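Local coordinates for protein beta-glucoside phosphorylase BglX (Unidentified, PDB 5VQE) that probably cleaves beta-glucosides by transfer of the glucosyl unit to phosphate, as a family 3 glycoside phosphorylase, at residues 122-133 with 175-186; 152-160 with 198-206. One frame throughout, in Å; residues are numbered along the deposited sequence.

Interaction 1 of 2, residues 122-133 with 175-186; sequences ESSAEHLGEVCA and MAKAYCRGCRKW
Tyr179 carries its ring on the side opposite its own backbone nitrogen (chi1 177°), laying it against Gly129. Glu130 CG lies anti to its carbonyl carbon, and the chain then bends at chi2 (-149°) toward Lys185 and Trp186. Two helices of the TIM-barrel domain pack here in roughly the same direction, axes 6.5 Å apart and crossing at -37°. Glycines permit this closeness: a CB on Gly129 would clash with Tyr179 O, and one on Gly182 with Glu126 O. The Tyr179 ring is a knob among Ala125, Leu128, Gly129 and Cys132. Gly129 CA lies over one ring face in a CH-pi contact, and Leu128 CD2 meets the edge. Tyr179 OH bonds outside the pair, to Leu93 O and Thr144. Arg181 NH2 donates to the anti lone pair of Glu122 OE1 at 3.2 Å, and water 1 bridges the two side chains. Glu126 OE1 adds a long salt bridge to Arg181 NE. Glu130 OE1 forms a salt bridge to Lys185 NZ (2.9 Å) and accepts a nearly straight bond from Trp186 NE1 (3.2 Å). With an alanine here, Lys185 would probably lose its charge partner and the Trp186 indole would be freer to turn. Ala133 CB packs on Trp186 CB at 3.6 Å.

Interaction 2 of 2, residues 152-160 with 198-206; sequences DMNPENPIT and DGVDYRDQH
Asn154 and Asn157 carry this contact between two loops of the barrel domain. Asn154 starts a type I beta turn and Asn157 ends it. Both asparagines hold CG away from the backbone N (chi1 -167° and -170°), and this sends both amides to the 198-206 loop. Asn154 ND2 donates to Val200 O at 2.9 Å. The acceptor lies almost in the amide plane, and the bond is fairly straight. Asn154 N gives a second bond, to Gly199 O at 2.8 Å. On its other side the amide is fixed by an Asx turn, with OD1 accepting from Glu156 N. Asn157 repeats the pattern deeper in. Its OD1 takes Ile159 N in a second Asx turn. Its ND2 is shared between Asp201 O and Asp198 OD1, each 3.0 Å away, and it meets both from above their planes. Gly199 N reaches the same Asp198 oxygen from the same face. The buried carboxylate oxygen therefore has two donors, which probably favours its charged form. Ile159 lies across Asp198 and His206: CG2 is 3.2 Å from Asp198 OD2, and CD1 is 3.6 Å from His206 CE1. Asp204 OD1 accepts from His206 N in an Asx turn and from ND1 in a His-carboxylate hydrogen bond. Asp201 is gripped side-on by Arg203. Met153 and Val200 run side by side, with SD 4.0 Å from Val200 CG2. Gln205 touches the bound 2-fluoroglucose, so the 198-206 loop contributes to the sugar pocket, and 152-160 packs against that loop. The 152-160 loop follows strand 143-144, and the 198-206 loop joins strands 191-195 and 210-211. Met153 and Val200 rest on helix 216-232, while Asp198 and Gln205 touch strand 237-244.

In the fold
Both interactions lie in the glycosyl hydrolase family 3 N-terminal domain, on opposite sides of the chain's centre. Their centres are about 25 Å apart and their nearest atoms about 12 Å, so they do not touch. Along the chain the segments alternate: 122-133, 152-160, 175-186, 198-206. The Tyr179 side chain of interaction 1 is about 10 Å from the sugar. Interaction 1 packs helices 122-138 and 169-184, which precede strands 143-144 and 191-195. Interaction 2 joins the loops that follow those two strands, where Gln205 meets the sugar. This fits the TIM-barrel plan, in which the active site lies at the C-terminal ends of the strands.

Interaction 1 of 2, residues 122-133 with 175-186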
loop_
_atom_site.group_PDB
_atom_site.type_symbol
_atom_site.label_atom_id
_atom_site.label_comp_id
_atom_site.label_asym_id
_atom_site.label_seq_id
_atom_site.Cartn_x
_atom_site.Cartn_y
_atom_site.Cartn_z
ATOM N N GLU A 122 -10.899 13.294 -7.326
ATOM C CA GLU A 122 -10.320 13.205 -5.993
ATOM C C GLU A 122 -11.360 12.835 -4.943
ATOM O O GLU A 122 -10.993 12.329 -3.879
ATOM C CB GLU A 122 -9.623 14.515 -5.629
ATOM C CG GLU A 122 -10.515 15.715 -5.559
ATOM C CD GLU A 122 -9.711 16.996 -5.487
ATOM O OE1 GLU A 122 -9.465 17.470 -4.359
ATOM O OE2 GLU A 122 -9.304 17.507 -6.556
ATOM N N SER A 123 -12.648 13.037 -5.218
ATOM C CA SER A 123 -13.657 12.542 -4.287
ATOM C C SER A 123 -13.571 11.026 -4.137
ATOM O O SER A 123 -13.896 10.491 -3.069
ATOM C CB SER A 123 -15.062 12.956 -4.742
ATOM O OG SER A 123 -15.479 12.206 -5.871
ATOM N N SER A 124 -13.139 10.317 -5.187
ATOM C CA SER A 124 -12.953 8.871 -5.074
ATOM C C SER A 124 -11.898 8.535 -4.028
ATOM O O SER A 124 -12.060 7.589 -3.248
ATOM C CB SER A 124 -12.553 8.277 -6.426
ATOM O OG SER A 124 -13.573 8.463 -7.390
ATOM N N ALA A 125 -10.808 9.299 -4.000
ATOM C CA ALA A 125 -9.755 9.059 -3.020
ATOM C C ALA A 125 -10.198 9.478 -1.624
ATOM O O ALA A 125 -9.830 8.838 -0.634
ATOM C CB ALA A 125 -8.485 9.800 -3.433
ATOM N N GLU A 126 -10.985 10.554 -1.523
ATOM C CA GLU A 126 -11.556 10.918 -0.229
ATOM C C GLU A 126 -12.430 9.792 0.299
ATOM O O GLU A 126 -12.357 9.439 1.482
ATOM C CB GLU A 126 -12.356 12.215 -0.344
ATOM C CG GLU A 126 -12.793 12.782 1.005
ATOM C CD GLU A 126 -13.307 14.207 0.904
ATOM O OE1 GLU A 126 -13.318 14.760 -0.216
ATOM O OE2 GLU A 126 -13.697 14.773 1.946
ATOM N N HIS A 127 -13.257 9.208 -0.568
ATOM C CA HIS A 127 -14.093 8.086 -0.155
ATOM C C HIS A 127 -13.249 6.884 0.240
ATOM O O HIS A 127 -13.531 6.229 1.245
ATOM C CB HIS A 127 -15.068 7.718 -1.273
ATOM C CG HIS A 127 -16.099 8.772 -1.528
ATOM N ND1 HIS A 127 -16.852 8.817 -2.681
ATOM C CD2 HIS A 127 -16.503 9.819 -0.772
ATOM C CE1 HIS A 127 -17.668 9.855 -2.629
ATOM N NE2 HIS A 127 -17.480 10.475 -1.479
ATOM N N LEU A 128 -12.207 6.578 -0.536
ATOM C CA LEU A 128 -11.290 5.507 -0.150
ATOM C C LEU A 128 -10.755 5.729 1.257
ATOM O O LEU A 128 -10.758 4.817 2.089
ATOM C CB LEU A 128 -10.130 5.417 -1.142
ATOM C CG LEU A 128 -9.055 4.389 -0.782
ATOM C CD1 LEU A 128 -9.637 2.984 -0.814
ATOM C CD2 LEU A 128 -7.884 4.520 -1.736
ATOM N N GLY A 129 -10.261 6.937 1.529
ATOM C CA GLY A 129 -9.735 7.231 2.850
ATOM C C GLY A 129 -10.780 7.092 3.942
ATOM O O GLY A 129 -10.493 6.580 5.027
ATOM N N GLU A 130 -12.007 7.547 3.674
ATOM C CA GLU A 130 -13.081 7.382 4.647
ATOM C C GLU A 130 -13.322 5.912 4.968
ATOM O O GLU A 130 -13.483 5.543 6.134
ATOM C CB GLU A 130 -14.376 8.033 4.144
ATOM C CG GLU A 130 -14.391 9.532 4.258
ATOM C CD GLU A 130 -15.789 10.096 4.486
ATOM O OE1 GLU A 130 -16.481 9.630 5.411
ATOM O OE2 GLU A 130 -16.185 11.020 3.752
ATOM N N VAL A 131 -13.367 5.049 3.951
ATOM C CA VAL A 131 -13.608 3.633 4.227
ATOM C C VAL A 131 -12.478 3.067 5.070
ATOM O O VAL A 131 -12.706 2.349 6.051
ATOM C CB VAL A 131 -13.786 2.830 2.927
ATOM C CG1 VAL A 131 -13.963 1.340 3.245
ATOM C CG2 VAL A 131 -14.975 3.345 2.147
ATOM N N CYS A 132 -11.236 3.373 4.694
ATOM C CA CYS A 132 -10.100 2.856 5.448
ATOM C C CYS A 132 -10.187 3.271 6.909
ATOM O O CYS A 132 -10.070 2.440 7.817
ATOM C CB CYS A 132 -8.789 3.355 4.845
ATOM S SG CYS A 132 -8.447 2.838 3.144
ATOM N N ALA A 133 -10.379 4.562 7.153
ATOM C CA ALA A 133 -10.349 5.082 8.508
ATOM C C ALA A 133 -11.632 4.755 9.259
ATOM O O ALA A 133 -11.593 4.463 10.463
ATOM C CB ALA A 133 -10.106 6.589 8.471
ATOM N N MET A 175 -4.832 13.273 -5.222
ATOM C CA MET A 175 -5.448 12.072 -4.676
ATOM C C MET A 175 -4.986 11.818 -3.249
ATOM O O MET A 175 -5.791 11.463 -2.380
ATOM C CB MET A 175 -5.116 10.881 -5.575
ATOM C CG MET A 175 -5.685 10.986 -6.984
ATOM S SD MET A 175 -7.445 10.630 -6.978
ATOM C CE MET A 175 -7.939 11.092 -8.650
ATOM N N ALA A 176 -3.692 11.987 -2.990
ATOM C CA ALA A 176 -3.169 11.725 -1.653
ATOM C C ALA A 176 -3.719 12.717 -0.634
ATOM O O ALA A 176 -4.028 12.343 0.501
ATOM C CB ALA A 176 -1.644 11.769 -1.673
ATOM N N LYS A 177 -3.838 13.993 -1.007
ATOM C CA LYS A 177 -4.432 14.961 -0.087
ATOM C C LYS A 177 -5.872 14.592 0.241
ATOM O O LYS A 177 -6.316 14.734 1.390
ATOM C CB LYS A 177 -4.388 16.364 -0.688
ATOM C CG LYS A 177 -3.027 17.035 -0.714
ATOM C CD LYS A 177 -3.219 18.464 -1.232
ATOM C CE LYS A 177 -1.938 19.249 -1.344
ATOM N NZ LYS A 177 -2.213 20.599 -1.940
ATOM N N ALA A 178 -6.619 14.136 -0.765
ATOM C CA ALA A 178 -8.001 13.719 -0.561
ATOM C C ALA A 178 -8.092 12.473 0.312
ATOM O O ALA A 178 -8.961 12.388 1.190
ATOM C CB ALA A 178 -8.675 13.472 -1.905
ATOM N N TYR A 179 -7.227 11.482 0.072
ATOM C CA TYR A 179 -7.187 10.318 0.950
ATOM C C TYR A 179 -6.996 10.764 2.392
ATOM O O TYR A 179 -7.709 10.316 3.301
ATOM C CB TYR A 179 -6.069 9.360 0.517
ATOM C CG TYR A 179 -5.901 8.144 1.421
ATOM C CD1 TYR A 179 -5.170 8.231 2.600
ATOM C CD2 TYR A 179 -6.469 6.914 1.094
ATOM C CE1 TYR A 179 -5.007 7.133 3.434
ATOM C CE2 TYR A 179 -6.312 5.802 1.934
ATOM C CZ TYR A 179 -5.580 5.926 3.100
ATOM O OH TYR A 179 -5.406 4.855 3.951
ATOM N N CYS A 180 -6.050 11.677 2.615
ATOM C CA CYS A 180 -5.806 12.160 3.968
ATOM C C CYS A 180 -7.021 12.887 4.525
ATOM O O CYS A 180 -7.320 12.780 5.721
ATOM C CB CYS A 180 -4.588 13.077 3.992
ATOM S SG CYS A 180 -3.009 12.227 3.658
ATOM N N ARG A 181 -7.726 13.651 3.689
ATOM C CA ARG A 181 -8.933 14.311 4.177
ATOM C C ARG A 181 -9.923 13.292 4.714
ATOM O O ARG A 181 -10.514 13.491 5.783
ATOM C CB ARG A 181 -9.585 15.146 3.076
ATOM C CG ARG A 181 -8.951 16.505 2.862
ATOM C CD ARG A 181 -9.910 17.461 2.132
ATOM N NE ARG A 181 -10.355 16.954 0.834
ATOM C CZ ARG A 181 -9.637 17.017 -0.285
ATOM N NH1 ARG A 181 -8.423 17.550 -0.276
ATOM N NH2 ARG A 181 -10.128 16.537 -1.417
ATOM N N GLY A 182 -10.114 12.191 3.980
ATOM C CA GLY A 182 -11.041 11.165 4.421
ATOM C C GLY A 182 -10.625 10.524 5.729
ATOM O O GLY A 182 -11.471 10.186 6.559
ATOM N N CYS A 183 -9.316 10.347 5.935
ATOM C CA CYS A 183 -8.856 9.713 7.165
ATOM C C CYS A 183 -9.024 10.634 8.366
ATOM O O CYS A 183 -9.417 10.182 9.447
ATOM C CB CYS A 183 -7.385 9.286 7.041
ATOM S SG CYS A 183 -7.079 7.982 5.864
ATOM N N ARG A 184 -8.709 11.924 8.206
ATOM C CA ARG A 184 -8.777 12.854 9.330
ATOM C C ARG A 184 -10.200 13.015 9.836
ATOM O O ARG A 184 -10.412 13.360 11.005
ATOM C CB ARG A 184 -8.206 14.209 8.920
ATOM C CG ARG A 184 -6.734 14.127 8.607
ATOM C CD ARG A 184 -6.096 15.459 8.343
ATOM N NE ARG A 184 -4.691 15.218 8.048
ATOM C CZ ARG A 184 -4.081 15.507 6.907
ATOM N NH1 ARG A 184 -4.723 16.099 5.908
ATOM N NH2 ARG A 184 -2.799 15.206 6.777
ATOM N N LYS A 185 -11.186 12.782 8.969
ATOM C CA LYS A 185 -12.577 12.821 9.393
ATOM C C LYS A 185 -12.867 11.760 10.446
ATOM O O LYS A 185 -13.795 11.928 11.247
ATOM C CB LYS A 185 -13.477 12.656 8.159
ATOM C CG LYS A 185 -14.897 12.206 8.450
ATOM C CD LYS A 185 -15.799 12.347 7.214
ATOM C CE LYS A 185 -17.182 11.734 7.464
ATOM N NZ LYS A 185 -18.113 11.918 6.306
ATOM N N TRP A 186 -12.069 10.695 10.495
ATOM C CA TRP A 186 -12.288 9.602 11.430
ATOM C C TRP A 186 -11.179 9.483 12.468
ATOM O O TRP A 186 -11.095 8.464 13.157
ATOM C CB TRP A 186 -12.468 8.294 10.654
ATOM C CG TRP A 186 -13.713 8.322 9.821
ATOM C CD1 TRP A 186 -13.818 8.701 8.516
ATOM C CD2 TRP A 186 -15.036 7.988 10.248
ATOM N NE1 TRP A 186 -15.123 8.617 8.100
ATOM C CE2 TRP A 186 -15.892 8.185 9.148
ATOM C CE3 TRP A 186 -15.581 7.542 11.458
ATOM C CZ2 TRP A 186 -17.261 7.944 9.216
ATOM C CZ3 TRP A 186 -16.946 7.307 11.523
ATOM C CH2 TRP A 186 -17.767 7.511 10.411
HETATM O O HOH W 1 -7.274 17.057 -3.112
HETATM O O HOH W 2 -18.695 11.154 3.189
#

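Interaction 2 of 2, residues 152-160 with 198-206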
loop_
_atom_site.group_PDB
_atom_site.type_symbol
_atom_site.label_atom_id
_atom_site.label_comp_id
_atom_site.label_asym_id
_atom_site.label_seq_id
_atom_site.Cartn_x
_atom_site.Cartn_y
_atom_site.Cartn_z
ATOM N N ASP A 152 4.731 6.126 -10.187
ATOM C CA ASP A 152 4.883 4.902 -10.980
ATOM C C ASP A 152 5.596 5.212 -12.300
ATOM O O ASP A 152 5.079 4.992 -13.395
ATOM C CB ASP A 152 3.520 4.259 -11.221
ATOM C CG ASP A 152 3.618 2.800 -11.646
ATOM O OD1 ASP A 152 4.630 2.144 -11.326
ATOM O OD2 ASP A 152 2.661 2.298 -12.286
ATOM N N MET A 153 6.824 5.729 -12.173
ATOM C CA MET A 153 7.630 6.029 -13.351
ATOM C C MET A 153 7.997 4.759 -14.106
ATOM O O MET A 153 7.774 4.659 -15.317
ATOM C CB MET A 153 8.910 6.767 -12.958
ATOM C CG MET A 153 8.757 8.191 -12.540
ATOM S SD MET A 153 10.374 9.001 -12.455
ATOM C CE MET A 153 9.886 10.613 -11.834
ATOM N N ASN A 154 8.555 3.776 -13.405
ATOM C CA ASN A 154 9.177 2.629 -14.046
ATOM C C ASN A 154 8.180 1.483 -14.126
ATOM O O ASN A 154 7.873 0.874 -13.090
ATOM C CB ASN A 154 10.420 2.201 -13.266
ATOM C CG ASN A 154 11.280 1.219 -14.036
ATOM O OD1 ASN A 154 10.772 0.324 -14.715
ATOM N ND2 ASN A 154 12.590 1.385 -13.937
ATOM N N PRO A 155 7.675 1.123 -15.314
ATOM C CA PRO A 155 6.616 0.098 -15.389
ATOM C C PRO A 155 7.063 -1.320 -15.036
ATOM O O PRO A 155 6.200 -2.198 -14.911
ATOM C CB PRO A 155 6.157 0.169 -16.857
ATOM C CG PRO A 155 6.816 1.387 -17.438
ATOM C CD PRO A 155 8.046 1.626 -16.646
ATOM N N GLU A 156 8.360 -1.585 -14.888
ATOM C CA GLU A 156 8.820 -2.906 -14.478
ATOM C C GLU A 156 8.951 -3.033 -12.968
ATOM O O GLU A 156 9.310 -4.110 -12.475
ATOM C CB GLU A 156 10.167 -3.234 -15.139
ATOM C CG GLU A 156 10.094 -3.387 -16.654
ATOM C CD GLU A 156 9.272 -4.600 -17.083
ATOM O OE1 GLU A 156 9.404 -5.667 -16.443
ATOM O OE2 GLU A 156 8.494 -4.484 -18.054
ATOM N N ASN A 157 8.678 -1.973 -12.228
ATOM C CA ASN A 157 8.774 -2.038 -10.776
ATOM C C ASN A 157 7.596 -2.838 -10.234
ATOM O O ASN A 157 6.440 -2.470 -10.495
ATOM C CB ASN A 157 8.788 -0.636 -10.180
ATOM C CG ASN A 157 9.119 -0.639 -8.707
ATOM O OD1 ASN A 157 8.631 -1.474 -7.950
ATOM N ND2 ASN A 157 9.959 0.298 -8.291
ATOM N N PRO A 158 7.827 -3.922 -9.491
ATOM C CA PRO A 158 6.722 -4.776 -9.041
ATOM C C PRO A 158 6.035 -4.330 -7.763
ATOM O O PRO A 158 4.980 -4.888 -7.433
ATOM C CB PRO A 158 7.425 -6.121 -8.808
ATOM C CG PRO A 158 8.758 -5.720 -8.301
ATOM C CD PRO A 158 9.132 -4.478 -9.085
ATOM N N ILE A 159 6.600 -3.376 -7.028
ATOM C CA ILE A 159 6.111 -3.021 -5.702
ATOM C C ILE A 159 5.472 -1.644 -5.675
ATOM O O ILE A 159 4.969 -1.223 -4.621
ATOM C CB ILE A 159 7.240 -3.133 -4.652
ATOM C CG1 ILE A 159 6.680 -3.265 -3.235
ATOM C CG2 ILE A 159 8.208 -1.956 -4.734
ATOM C CD1 ILE A 159 5.965 -4.577 -2.974
ATOM N N THR A 160 5.443 -0.942 -6.810
ATOM C CA THR A 160 4.678 0.289 -6.949
ATOM C C THR A 160 3.375 -0.026 -7.681
ATOM O O THR A 160 2.431 -0.530 -7.067
ATOM C CB THR A 160 5.512 1.345 -7.674
ATOM O OG1 THR A 160 6.127 0.768 -8.836
ATOM C CG2 THR A 160 6.607 1.872 -6.739
ATOM N N ASP A 198 9.784 5.480 -4.074
ATOM C CA ASP A 198 9.877 4.348 -4.973
ATOM C C ASP A 198 9.326 4.724 -6.350
ATOM O O ASP A 198 8.653 5.748 -6.530
ATOM C CB ASP A 198 9.136 3.139 -4.410
ATOM C CG ASP A 198 9.823 1.829 -4.761
ATOM O OD1 ASP A 198 10.547 1.798 -5.784
ATOM O OD2 ASP A 198 9.669 0.845 -4.006
ATOM N N GLY A 199 9.638 3.884 -7.336
ATOM C CA GLY A 199 9.096 4.014 -8.672
ATOM C C GLY A 199 10.095 4.385 -9.750
ATOM O O GLY A 199 9.723 4.370 -10.929
ATOM N N VAL A 200 11.333 4.736 -9.399
ATOM C CA VAL A 200 12.370 5.006 -10.396
ATOM C C VAL A 200 13.094 3.724 -10.783
ATOM O O VAL A 200 13.213 3.392 -11.964
ATOM C CB VAL A 200 13.354 6.070 -9.854
ATOM C CG1 VAL A 200 14.471 6.335 -10.840
ATOM C CG2 VAL A 200 12.616 7.369 -9.545
ATOM N N ASP A 201 13.579 3.000 -9.781
ATOM C CA ASP A 201 14.161 1.681 -9.948
ATOM C C ASP A 201 13.088 0.697 -10.425
ATOM O O ASP A 201 11.889 0.998 -10.430
ATOM C CB ASP A 201 14.767 1.227 -8.618
ATOM C CG ASP A 201 15.931 0.265 -8.783
ATOM O OD1 ASP A 201 16.051 -0.378 -9.855
ATOM O OD2 ASP A 201 16.722 0.145 -7.813
ATOM N N TYR A 202 13.530 -0.498 -10.830
ATOM C CA TYR A 202 12.631 -1.593 -11.189
ATOM C C TYR A 202 12.712 -2.747 -10.197
ATOM O O TYR A 202 12.237 -3.852 -10.487
ATOM C CB TYR A 202 12.922 -2.103 -12.605
ATOM C CG TYR A 202 14.343 -2.559 -12.846
ATOM C CD1 TYR A 202 15.362 -1.638 -13.037
ATOM C CD2 TYR A 202 14.667 -3.915 -12.903
ATOM C CE1 TYR A 202 16.667 -2.042 -13.263
ATOM C CE2 TYR A 202 15.973 -4.331 -13.129
ATOM C CZ TYR A 202 16.968 -3.385 -13.312
ATOM O OH TYR A 202 18.272 -3.772 -13.540
ATOM N N ARG A 203 13.294 -2.513 -9.027
ATOM C CA ARG A 203 13.563 -3.573 -8.075
ATOM C C ARG A 203 12.883 -3.277 -6.742
ATOM O O ARG A 203 12.503 -2.139 -6.446
ATOM C CB ARG A 203 15.081 -3.762 -7.930
ATOM C CG ARG A 203 15.722 -4.202 -9.255
ATOM C CD ARG A 203 17.240 -4.086 -9.263
ATOM N NE ARG A 203 17.693 -2.722 -9.008
ATOM C CZ ARG A 203 18.953 -2.388 -8.737
ATOM N NH1 ARG A 203 19.897 -3.323 -8.683
ATOM N NH2 ARG A 203 19.272 -1.125 -8.498
ATOM N N ASP A 204 12.726 -4.337 -5.945
ATOM C CA ASP A 204 11.902 -4.336 -4.739
ATOM C C ASP A 204 12.789 -4.197 -3.507
ATOM O O ASP A 204 13.668 -5.037 -3.277
ATOM C CB ASP A 204 11.083 -5.630 -4.666
ATOM C CG ASP A 204 10.200 -5.713 -3.427
ATOM O OD1 ASP A 204 10.223 -4.787 -2.591
ATOM O OD2 ASP A 204 9.478 -6.726 -3.282
ATOM N N GLN A 205 12.533 -3.160 -2.698
ATOM C CA GLN A 205 13.304 -2.934 -1.477
ATOM C C GLN A 205 13.105 -4.032 -0.440
ATOM O O GLN A 205 13.878 -4.099 0.531
ATOM C CB GLN A 205 12.954 -1.576 -0.857
ATOM C CG GLN A 205 11.460 -1.268 -0.793
ATOM C CD GLN A 205 11.081 -0.390 0.380
ATOM O OE1 GLN A 205 11.877 -0.162 1.304
ATOM N NE2 GLN A 205 9.851 0.120 0.349
ATOM N N HIS A 206 12.084 -4.877 -0.616
ATOM C CA HIS A 206 11.958 -6.084 0.192
ATOM C C HIS A 206 13.145 -7.018 -0.013
ATOM O O HIS A 206 13.482 -7.794 0.888
ATOM C CB HIS A 206 10.659 -6.825 -0.148
ATOM C CG HIS A 206 9.411 -6.086 0.231
ATOM N ND1 HIS A 206 8.912 -5.033 -0.504
ATOM C CD2 HIS A 206 8.545 -6.271 1.255
ATOM C CE1 HIS A 206 7.808 -4.582 0.067
ATOM N NE2 HIS A 206 7.568 -5.312 1.141
#